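Local coordinates for protein tryptophan decarboxylase 1 (Oryza sativa subsp. japonica, PDB 6KHO) that decarboxylates L-tryptophan to tryptamine and 5-hydroxy-L-tryptophan to serotonin with the help of pyridoxal 5'-phosphate, working as a homodimer, at residues Thr236-Glu239 / Thr240-Leu244; Asp345-Arg348 / Leu349-Ser352; Gln254-Asp258 / Ala259-Pro263. All blocks are in the same frame, centred on the assembly; numbering follows the deposited sequence.

Interaction 1. Residues Thr236-Glu239 / Thr240-Leu244; sequences TGAE and TDYGL
With CG of Tyr242 opposite the carbonyl carbon and beside the backbone N (chi1 -61°), the phenol ring is laid flat along the chain at Gly237 and Ala238. One face of the ring carries Gly237 C and Ala238 N, each 3.7 Å above its plane and displaced toward the rim. Ala238 adds a CH-pi contact, its CA standing 4.0 Å from the centroid of the Tyr242 ring, while its CB reaches the far end of the phenol, 3.7 Å from Tyr242 OH. Thr236 OG1 comes to the ring at its edge, near the plane, and is hydrogen-bonded to Asp211.

The backbone draws the same residues together. Gly237 O is gripped from opposite faces of its carbonyl plane, by Tyr242 N at 3.0 Å and by Thr240 N, and Asp241 N bonds to Ala238 O. The chain thus passes from a short 3-10 segment at Ala238 and Glu239 into a type I' beta turn from Thr240 to Gly243, in which Asp241 and Tyr242 both have positive phi. The 3-10 segment and the turn lie in the connection between strand 231-234 and helix 246-258 of the PLP-binding domain.

Thr240 spans the turn: its OG1, set between the backbone N and carbonyl carbon (chi1 59°), donates to Gly243 O at 2.6 Å. Thr240 OG1 also accepts from a water, which in turn accepts from the N-H of Gly237, joining both arms of the loop. Glu239 points its carboxylate to a salt bridge with Arg248, and Tyr242 also touches Gln212 and Val429.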
ATOM      1  N   THR A 236     -14.812  27.808  -5.054  1.00 40.00           N
ATOM      2  CA  THR A 236     -14.120  28.726  -4.162  1.00 40.31           C
ATOM      3  C   THR A 236     -13.575  29.890  -4.979  1.00 42.02           C
ATOM      4  O   THR A 236     -13.415  29.799  -6.200  1.00 45.38           O
ATOM      5  CB  THR A 236     -12.963  28.040  -3.415  1.00 41.84           C
ATOM      6  OG1 THR A 236     -11.883  27.802  -4.329  1.00 43.39           O
ATOM      7  CG2 THR A 236     -13.414  26.710  -2.816  1.00 40.50           C
ATOM      8  N   GLY A 237     -13.264  30.986  -4.301  1.00 39.72           N
ATOM      9  CA  GLY A 237     -12.753  32.135  -5.016  1.00 43.13           C
ATOM     10  C   GLY A 237     -11.761  32.906  -4.180  1.00 46.07           C
ATOM     11  O   GLY A 237     -11.504  32.584  -3.017  1.00 44.00           O
ATOM     12  N   ALA A 238     -11.205  33.953  -4.796  1.00 45.02           N
ATOM     13  CA  ALA A 238     -10.131  34.712  -4.168  1.00 47.01           C
ATOM     14  C   ALA A 238     -10.583  35.407  -2.897  1.00 47.24           C
ATOM     15  O   ALA A 238      -9.741  35.796  -2.077  1.00 44.07           O
ATOM     16  CB  ALA A 238      -9.571  35.742  -5.152  1.00 52.08           C
ATOM     17  N   GLU A 239     -11.896  35.558  -2.714  1.00 48.73           N
ATOM     18  CA  GLU A 239     -12.420  36.240  -1.539  1.00 50.75           C
ATOM     19  C   GLU A 239     -12.112  35.486  -0.249  1.00 49.48           C
ATOM     20  O   GLU A 239     -12.026  36.107   0.817  1.00 48.94           O
ATOM     21  CB  GLU A 239     -13.929  36.446  -1.698  1.00 55.53           C
ATOM     22  CG  GLU A 239     -14.689  35.183  -2.091  1.00 58.09           C
ATOM     23  CD  GLU A 239     -15.270  35.243  -3.497  1.00 61.79           C
ATOM     24  OE1 GLU A 239     -14.504  35.150  -4.487  1.00 59.05           O
ATOM     25  OE2 GLU A 239     -16.508  35.391  -3.607  1.00 68.49           O
ATOM     26  N   THR A 240     -11.948  34.159  -0.313  1.00 48.13           N
ATOM     27  CA  THR A 240     -11.557  33.355   0.845  1.00 47.69           C
ATOM     28  C   THR A 240     -10.160  32.748   0.686  1.00 47.69           C
ATOM     29  O   THR A 240      -9.841  31.747   1.344  1.00 42.60           O
ATOM     30  CB  THR A 240     -12.570  32.237   1.092  1.00 44.26           C
ATOM     31  OG1 THR A 240     -12.642  31.412  -0.079  1.00 45.68           O
ATOM     32  CG2 THR A 240     -13.953  32.806   1.400  1.00 49.21           C
ATOM     33  N   ASP A 241      -9.332  33.330  -0.184  1.00 46.46           N
ATOM     34  CA  ASP A 241      -8.041  32.758  -0.560  1.00 44.86           C
ATOM     35  C   ASP A 241      -8.200  31.300  -0.980  1.00 45.68           C
ATOM     36  O   ASP A 241      -7.363  30.442  -0.684  1.00 42.79           O
ATOM     37  CB  ASP A 241      -7.021  32.916   0.565  1.00 43.85           C
ATOM     38  CG  ASP A 241      -6.602  34.366   0.760  1.00 49.59           C
ATOM     39  OD1 ASP A 241      -6.483  35.092  -0.256  1.00 48.42           O
ATOM     40  OD2 ASP A 241      -6.401  34.783   1.920  1.00 48.20           O
ATOM     41  N   TYR A 242      -9.301  31.026  -1.672  1.00 40.48           N
ATOM     42  CA  TYR A 242      -9.650  29.731  -2.235  1.00 44.63           C
ATOM     43  C   TYR A 242      -9.902  28.661  -1.171  1.00 40.36           C
ATOM     44  O   TYR A 242      -9.974  27.476  -1.505  1.00 38.59           O
ATOM     45  CB  TYR A 242      -8.590  29.291  -3.253  1.00 43.09           C
ATOM     46  CG  TYR A 242      -8.507  30.300  -4.390  1.00 45.55           C
ATOM     47  CD1 TYR A 242      -9.378  30.218  -5.475  1.00 43.75           C
ATOM     48  CD2 TYR A 242      -7.608  31.366  -4.347  1.00 44.17           C
ATOM     49  CE1 TYR A 242      -9.337  31.151  -6.510  1.00 48.83           C
ATOM     50  CE2 TYR A 242      -7.557  32.308  -5.383  1.00 46.66           C
ATOM     51  CZ  TYR A 242      -8.429  32.191  -6.460  1.00 48.15           C
ATOM     52  OH  TYR A 242      -8.401  33.104  -7.492  1.00 48.49           O
ATOM     53  N   GLY A 243     -10.080  29.053   0.101  1.00 39.32           N
ATOM     54  CA  GLY A 243     -10.615  28.139   1.092  1.00 41.21           C
ATOM     55  C   GLY A 243     -12.128  27.981   0.981  1.00 44.72           C
ATOM     56  O   GLY A 243     -12.833  28.819   0.413  1.00 40.52           O
ATOM     57  N   LEU A 244     -12.637  26.878   1.529  1.00 42.03           N
ATOM     58  CA  LEU A 244     -14.072  26.616   1.478  1.00 38.30           C
ATOM     59  C   LEU A 244     -14.846  27.650   2.293  1.00 42.92           C
ATOM     60  O   LEU A 244     -14.538  27.896   3.466  1.00 40.75           O
ATOM     61  CB  LEU A 244     -14.377  25.209   1.988  1.00 39.95           C
ATOM     62  CG  LEU A 244     -15.846  24.779   1.964  1.00 40.61           C
ATOM     63  CD1 LEU A 244     -16.418  24.807   0.548  1.00 40.98           C
ATOM     64  CD2 LEU A 244     -15.979  23.384   2.559  1.00 39.71           C
TER
HETATM   65  O   HOH W   1     -14.750  30.905  -1.840  1.00 49.06           O

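Interaction 2. Residues Asp345-Arg348 / Leu349-Ser352; sequences DTHR and LTGS
Thr350 lies over the first turn of its helix, its OG1 3.4 Å from His347 CA and its CG2 3.6 Å from Thr346 O. The side chains of His347 and Thr350 cross at about a right angle. Because OG1 of Thr350 sits between its own backbone N and carbonyl carbon (chi1 58°), the hydroxyl is turned back toward the preceding turn. There it meets two carbonyl oxygens, Thr346 O and His347 O, at weak hydrogen-bonding distances, and which of them takes the proton is not settled. A water links the two threonines as well, 2.8 Å from Thr346 OG1 and 3.0 Å from Thr350 OG1, so the hydroxyls are joined along one side of the helix.

The backbone bonds of the helix join the same residues. Thr350 N bonds to Thr346 O, and Gly351 N to His347 O. Asp345 holds the N-cap position: its OD1 accepts from His347 N in a weak capping bond of 3.1 Å, which helps satisfy the N-H groups of the first turn.

Helix 346-353 follows closely on strand 339-343 of the large mixed sheet. Leu349 is buried between Leu341 and Val343 of that strand, Trp294 of strand 294-298 and Ala185 of helix 175-194, to which Ser352 is also tied through Asp188.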
ATOM      1  N   ASP A 345     -13.829   7.473  16.559  1.00 33.39           N
ATOM      2  CA  ASP A 345     -14.522   6.238  16.942  1.00 33.60           C
ATOM      3  C   ASP A 345     -14.086   5.105  16.018  1.00 32.85           C
ATOM      4  O   ASP A 345     -14.656   4.926  14.939  1.00 35.11           O
ATOM      5  CB  ASP A 345     -16.037   6.427  16.900  1.00 35.57           C
ATOM      6  CG  ASP A 345     -16.777   5.277  17.559  1.00 41.27           C
ATOM      7  OD1 ASP A 345     -16.119   4.261  17.877  1.00 41.91           O
ATOM      8  OD2 ASP A 345     -18.003   5.383  17.764  1.00 46.52           O
ATOM      9  N   THR A 346     -13.106   4.308  16.460  1.00 33.17           N
ATOM     10  CA  THR A 346     -12.628   3.229  15.601  1.00 33.27           C
ATOM     11  C   THR A 346     -13.734   2.230  15.283  1.00 33.46           C
ATOM     12  O   THR A 346     -13.741   1.641  14.196  1.00 31.31           O
ATOM     13  CB  THR A 346     -11.432   2.539  16.241  1.00 34.71           C
ATOM     14  OG1 THR A 346     -11.867   1.803  17.388  1.00 35.16           O
ATOM     15  CG2 THR A 346     -10.420   3.579  16.666  1.00 33.53           C
ATOM     16  N   HIS A 347     -14.697   2.061  16.192  1.00 32.45           N
ATOM     17  CA  HIS A 347     -15.804   1.137  15.954  1.00 35.65           C
ATOM     18  C   HIS A 347     -16.561   1.469  14.663  1.00 33.47           C
ATOM     19  O   HIS A 347     -17.074   0.563  13.994  1.00 30.21           O
ATOM     20  CB  HIS A 347     -16.738   1.156  17.170  1.00 37.79           C
ATOM     21  CG  HIS A 347     -17.833   0.134  17.128  1.00 43.69           C
ATOM     22  ND1 HIS A 347     -17.595  -1.213  16.951  1.00 47.53           N
ATOM     23  CD2 HIS A 347     -19.177   0.264  17.264  1.00 44.71           C
ATOM     24  CE1 HIS A 347     -18.744  -1.869  16.972  1.00 41.31           C
ATOM     25  NE2 HIS A 347     -19.718  -0.996  17.168  1.00 43.70           N
ATOM     26  N   ARG A 348     -16.629   2.752  14.292  1.00 32.91           N
ATOM     27  CA  ARG A 348     -17.279   3.132  13.037  1.00 35.61           C
ATOM     28  C   ARG A 348     -16.535   2.568  11.830  1.00 34.30           C
ATOM     29  O   ARG A 348     -17.159   2.232  10.816  1.00 32.24           O
ATOM     30  CB  ARG A 348     -17.375   4.663  12.922  1.00 33.97           C
ATOM     31  CG  ARG A 348     -18.219   5.387  13.990  1.00 40.88           C
ATOM     32  CD  ARG A 348     -19.681   5.600  13.555  1.00 46.64           C
ATOM     33  NE  ARG A 348     -20.421   6.467  14.479  1.00 55.91           N
ATOM     34  CZ  ARG A 348     -21.750   6.453  14.630  1.00 58.13           C
ATOM     35  NH1 ARG A 348     -22.341   7.279  15.493  1.00 55.89           N
ATOM     36  NH2 ARG A 348     -22.493   5.610  13.920  1.00 51.75           N
ATOM     37  N   LEU A 349     -15.202   2.466  11.909  1.00 31.22           N
ATOM     38  CA  LEU A 349     -14.429   1.911  10.797  1.00 30.15           C
ATOM     39  C   LEU A 349     -14.404   0.391  10.835  1.00 29.76           C
ATOM     40  O   LEU A 349     -14.658  -0.268   9.819  1.00 28.42           O
ATOM     41  CB  LEU A 349     -13.000   2.446  10.816  1.00 31.87           C
ATOM     42  CG  LEU A 349     -12.614   3.500   9.790  1.00 35.04           C
ATOM     43  CD1 LEU A 349     -13.589   4.650   9.825  1.00 40.85           C
ATOM     44  CD2 LEU A 349     -11.207   3.980  10.113  1.00 40.11           C
ATOM     45  N   THR A 350     -14.095  -0.191  11.996  1.00 27.18           N
ATOM     46  CA  THR A 350     -14.013  -1.646  12.062  1.00 29.70           C
ATOM     47  C   THR A 350     -15.363  -2.284  11.745  1.00 31.89           C
ATOM     48  O   THR A 350     -15.408  -3.382  11.186  1.00 30.65           O
ATOM     49  CB  THR A 350     -13.505  -2.098  13.440  1.00 30.91           C
ATOM     50  OG1 THR A 350     -14.378  -1.599  14.468  1.00 30.65           O
ATOM     51  CG2 THR A 350     -12.088  -1.565  13.695  1.00 32.00           C
ATOM     52  N   GLY A 351     -16.469  -1.587  12.028  1.00 32.58           N
ATOM     53  CA  GLY A 351     -17.782  -2.129  11.694  1.00 29.22           C
ATOM     54  C   GLY A 351     -17.945  -2.433  10.215  1.00 33.70           C
ATOM     55  O   GLY A 351     -18.569  -3.430   9.839  1.00 34.48           O
ATOM     56  N   SER A 352     -17.373  -1.588   9.357  1.00 30.12           N
ATOM     57  CA  SER A 352     -17.399  -1.818   7.916  1.00 30.75           C
ATOM     58  C   SER A 352     -16.240  -2.677   7.409  1.00 30.77           C
ATOM     59  O   SER A 352     -16.388  -3.362   6.389  1.00 30.54           O
ATOM     60  CB  SER A 352     -17.365  -0.481   7.174  1.00 32.34           C
ATOM     61  OG  SER A 352     -18.514   0.289   7.461  1.00 36.59           O
TER
HETATM   62  O   HOH W   2     -13.076  -0.661  16.995  1.00 38.63           O

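Interaction 3. Residues Gln254-Asp258 / Ala259-Pro263; sequences QADAD and AGLVP
A Schellman motif ends helix 246-258, and Gly260, with its positive phi of 88°, is the C-prime residue that makes the reversal possible. Its two defining bonds overlap: Leu261 N reaches back to Asp256 O at 2.9 Å, and inside it Gly260 N bonds to Ala257 O at 3.2 Å. The first comes in tilted 31° from the carbonyl plane, whereas the second meets its oxygen from well above the plane. Ala259 N, in the residue where helical backbone angles are lost, makes weak bonds to both Ala255 O and Asp256 O, so Asp256 O receives two N-H groups as the helix unwinds.

Side chains follow the same reversal. Leu261 is brought back over the last turn, and its CB packs 3.5 Å from Asp256 O. With CG opposite the carbonyl carbon (chi1 -58°) and the chain then extended, CD1 lies beside the carboxylate, 3.6 Å from Asp256 OD1; the two side chains cross obliquely. This aspartate is buried, and its OD2 is held by a salt bridge to Arg232 and a hydrogen bond to Tyr208, a pairing that would probably favour its charged form. Beyond the turn, the ring of Pro263 approaches the helix again, its CG 4.4 Å from Ala257 CB, and also touches Tyr208.

Val262, just before the proline, pairs through its backbone with Arg204 and Ala206, so the chain enters the sheet beside strand 205-210. The Schellman ending thus forms the helix-to-strand joint of a beta-alpha-beta unit in the large PLP-binding domain.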
ATOM      1  N   GLN A 254     -28.023  22.040   2.490  1.00 36.90           N
ATOM      2  CA  GLN A 254     -29.441  22.282   2.766  1.00 40.06           C
ATOM      3  C   GLN A 254     -30.291  22.021   1.523  1.00 39.15           C
ATOM      4  O   GLN A 254     -31.338  21.361   1.592  1.00 39.05           O
ATOM      5  CB  GLN A 254     -29.636  23.715   3.278  1.00 38.54           C
ATOM      6  CG  GLN A 254     -31.026  24.001   3.876  1.00 40.25           C
ATOM      7  CD  GLN A 254     -31.388  23.047   4.995  1.00 39.44           C
ATOM      8  OE1 GLN A 254     -32.114  22.071   4.788  1.00 41.43           O
ATOM      9  NE2 GLN A 254     -30.882  23.321   6.188  1.00 39.75           N
ATOM     10  N   ALA A 255     -29.845  22.524   0.369  1.00 38.68           N
ATOM     11  CA  ALA A 255     -30.580  22.286  -0.868  1.00 40.49           C
ATOM     12  C   ALA A 255     -30.738  20.796  -1.140  1.00 42.89           C
ATOM     13  O   ALA A 255     -31.805  20.346  -1.576  1.00 39.58           O
ATOM     14  CB  ALA A 255     -29.876  22.975  -2.038  1.00 39.63           C
ATOM     15  N   ASP A 256     -29.687  20.009  -0.884  1.00 39.47           N
ATOM     16  CA  ASP A 256     -29.786  18.563  -1.064  1.00 39.83           C
ATOM     17  C   ASP A 256     -30.771  17.950  -0.073  1.00 38.61           C
ATOM     18  O   ASP A 256     -31.577  17.084  -0.440  1.00 36.23           O
ATOM     19  CB  ASP A 256     -28.404  17.915  -0.915  1.00 36.93           C
ATOM     20  CG  ASP A 256     -27.538  18.091  -2.151  1.00 42.86           C
ATOM     21  OD1 ASP A 256     -28.077  18.512  -3.199  1.00 42.43           O
ATOM     22  OD2 ASP A 256     -26.318  17.810  -2.082  1.00 39.15           O
ATOM     23  N   ALA A 257     -30.698  18.366   1.193  1.00 36.91           N
ATOM     24  CA  ALA A 257     -31.621  17.842   2.194  1.00 39.93           C
ATOM     25  C   ALA A 257     -33.064  18.165   1.824  1.00 39.79           C
ATOM     26  O   ALA A 257     -33.958  17.322   1.973  1.00 38.89           O
ATOM     27  CB  ALA A 257     -31.285  18.410   3.577  1.00 37.86           C
ATOM     28  N   ASP A 258     -33.300  19.375   1.319  1.00 38.25           N
ATOM     29  CA  ASP A 258     -34.646  19.757   0.906  1.00 43.47           C
ATOM     30  C   ASP A 258     -35.130  18.961  -0.296  1.00 43.42           C
ATOM     31  O   ASP A 258     -36.345  18.819  -0.473  1.00 46.32           O
ATOM     32  CB  ASP A 258     -34.694  21.252   0.607  1.00 38.19           C
ATOM     33  CG  ASP A 258     -34.495  22.088   1.847  1.00 39.86           C
ATOM     34  OD1 ASP A 258     -34.695  21.540   2.950  1.00 44.50           O
ATOM     35  OD2 ASP A 258     -34.137  23.283   1.732  1.00 47.41           O
ATOM     36  N   ALA A 259     -34.223  18.421  -1.109  1.00 41.62           N
ATOM     37  CA  ALA A 259     -34.608  17.650  -2.282  1.00 37.49           C
ATOM     38  C   ALA A 259     -34.746  16.166  -1.994  1.00 42.41           C
ATOM     39  O   ALA A 259     -34.957  15.384  -2.928  1.00 43.15           O
ATOM     40  CB  ALA A 259     -33.604  17.863  -3.417  1.00 42.69           C
ATOM     41  N   GLY A 260     -34.624  15.755  -0.735  1.00 41.23           N
ATOM     42  CA  GLY A 260     -34.710  14.353  -0.397  1.00 38.86           C
ATOM     43  C   GLY A 260     -33.409  13.581  -0.458  1.00 41.86           C
ATOM     44  O   GLY A 260     -33.433  12.356  -0.290  1.00 43.76           O
ATOM     45  N   LEU A 261     -32.282  14.239  -0.713  1.00 39.48           N
ATOM     46  CA  LEU A 261     -30.997  13.546  -0.666  1.00 38.24           C
ATOM     47  C   LEU A 261     -30.476  13.500   0.769  1.00 37.55           C
ATOM     48  O   LEU A 261     -30.915  14.260   1.635  1.00 35.21           O
ATOM     49  CB  LEU A 261     -29.974  14.240  -1.563  1.00 37.64           C
ATOM     50  CG  LEU A 261     -30.367  14.366  -3.036  1.00 40.50           C
ATOM     51  CD1 LEU A 261     -29.329  15.177  -3.796  1.00 37.91           C
ATOM     52  CD2 LEU A 261     -30.543  12.981  -3.646  1.00 40.69           C
ATOM     53  N   VAL A 262     -29.509  12.613   1.009  1.00 35.96           N
ATOM     54  CA  VAL A 262     -28.923  12.451   2.339  1.00 33.01           C
ATOM     55  C   VAL A 262     -27.484  12.957   2.340  1.00 36.77           C
ATOM     56  O   VAL A 262     -26.589  12.264   1.821  1.00 33.07           O
ATOM     57  CB  VAL A 262     -28.968  10.985   2.792  1.00 34.69           C
ATOM     58  CG1 VAL A 262     -28.414  10.848   4.202  1.00 30.18           C
ATOM     59  CG2 VAL A 262     -30.386  10.423   2.680  1.00 38.27           C
ATOM     60  N   PRO A 263     -27.214  14.141   2.895  1.00 35.69           N
ATOM     61  CA  PRO A 263     -25.826  14.602   3.011  1.00 32.98           C
ATOM     62  C   PRO A 263     -25.056  13.686   3.945  1.00 36.47           C
ATOM     63  O   PRO A 263     -25.464  13.447   5.083  1.00 31.44           O
ATOM     64  CB  PRO A 263     -25.959  16.017   3.586  1.00 33.17           C
ATOM     65  CG  PRO A 263     -27.384  16.407   3.303  1.00 32.70           C
ATOM     66  CD  PRO A 263     -28.171  15.148   3.389  1.00 34.03           C
TER

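Overall arrangement
Followed from the N terminus, the three local contacts come in series, none nesting in or crossing another. Interaction 1 closes the loop that leaves strand 231-234, an outermost strand of the large mixed sheet, for helix 246-258. Interaction 3 closes the far end of that helix and returns the chain to the sheet as strand 262-269, so these two mark the two joints of one connection, their centres 24 Å apart. Interaction 2 comes later, at the start of helix 346-353 after strand 339-343, where the helix packs against helix 175-194. No pair touches: the nearest atoms of interactions 2 and 3 are about 12 Å apart.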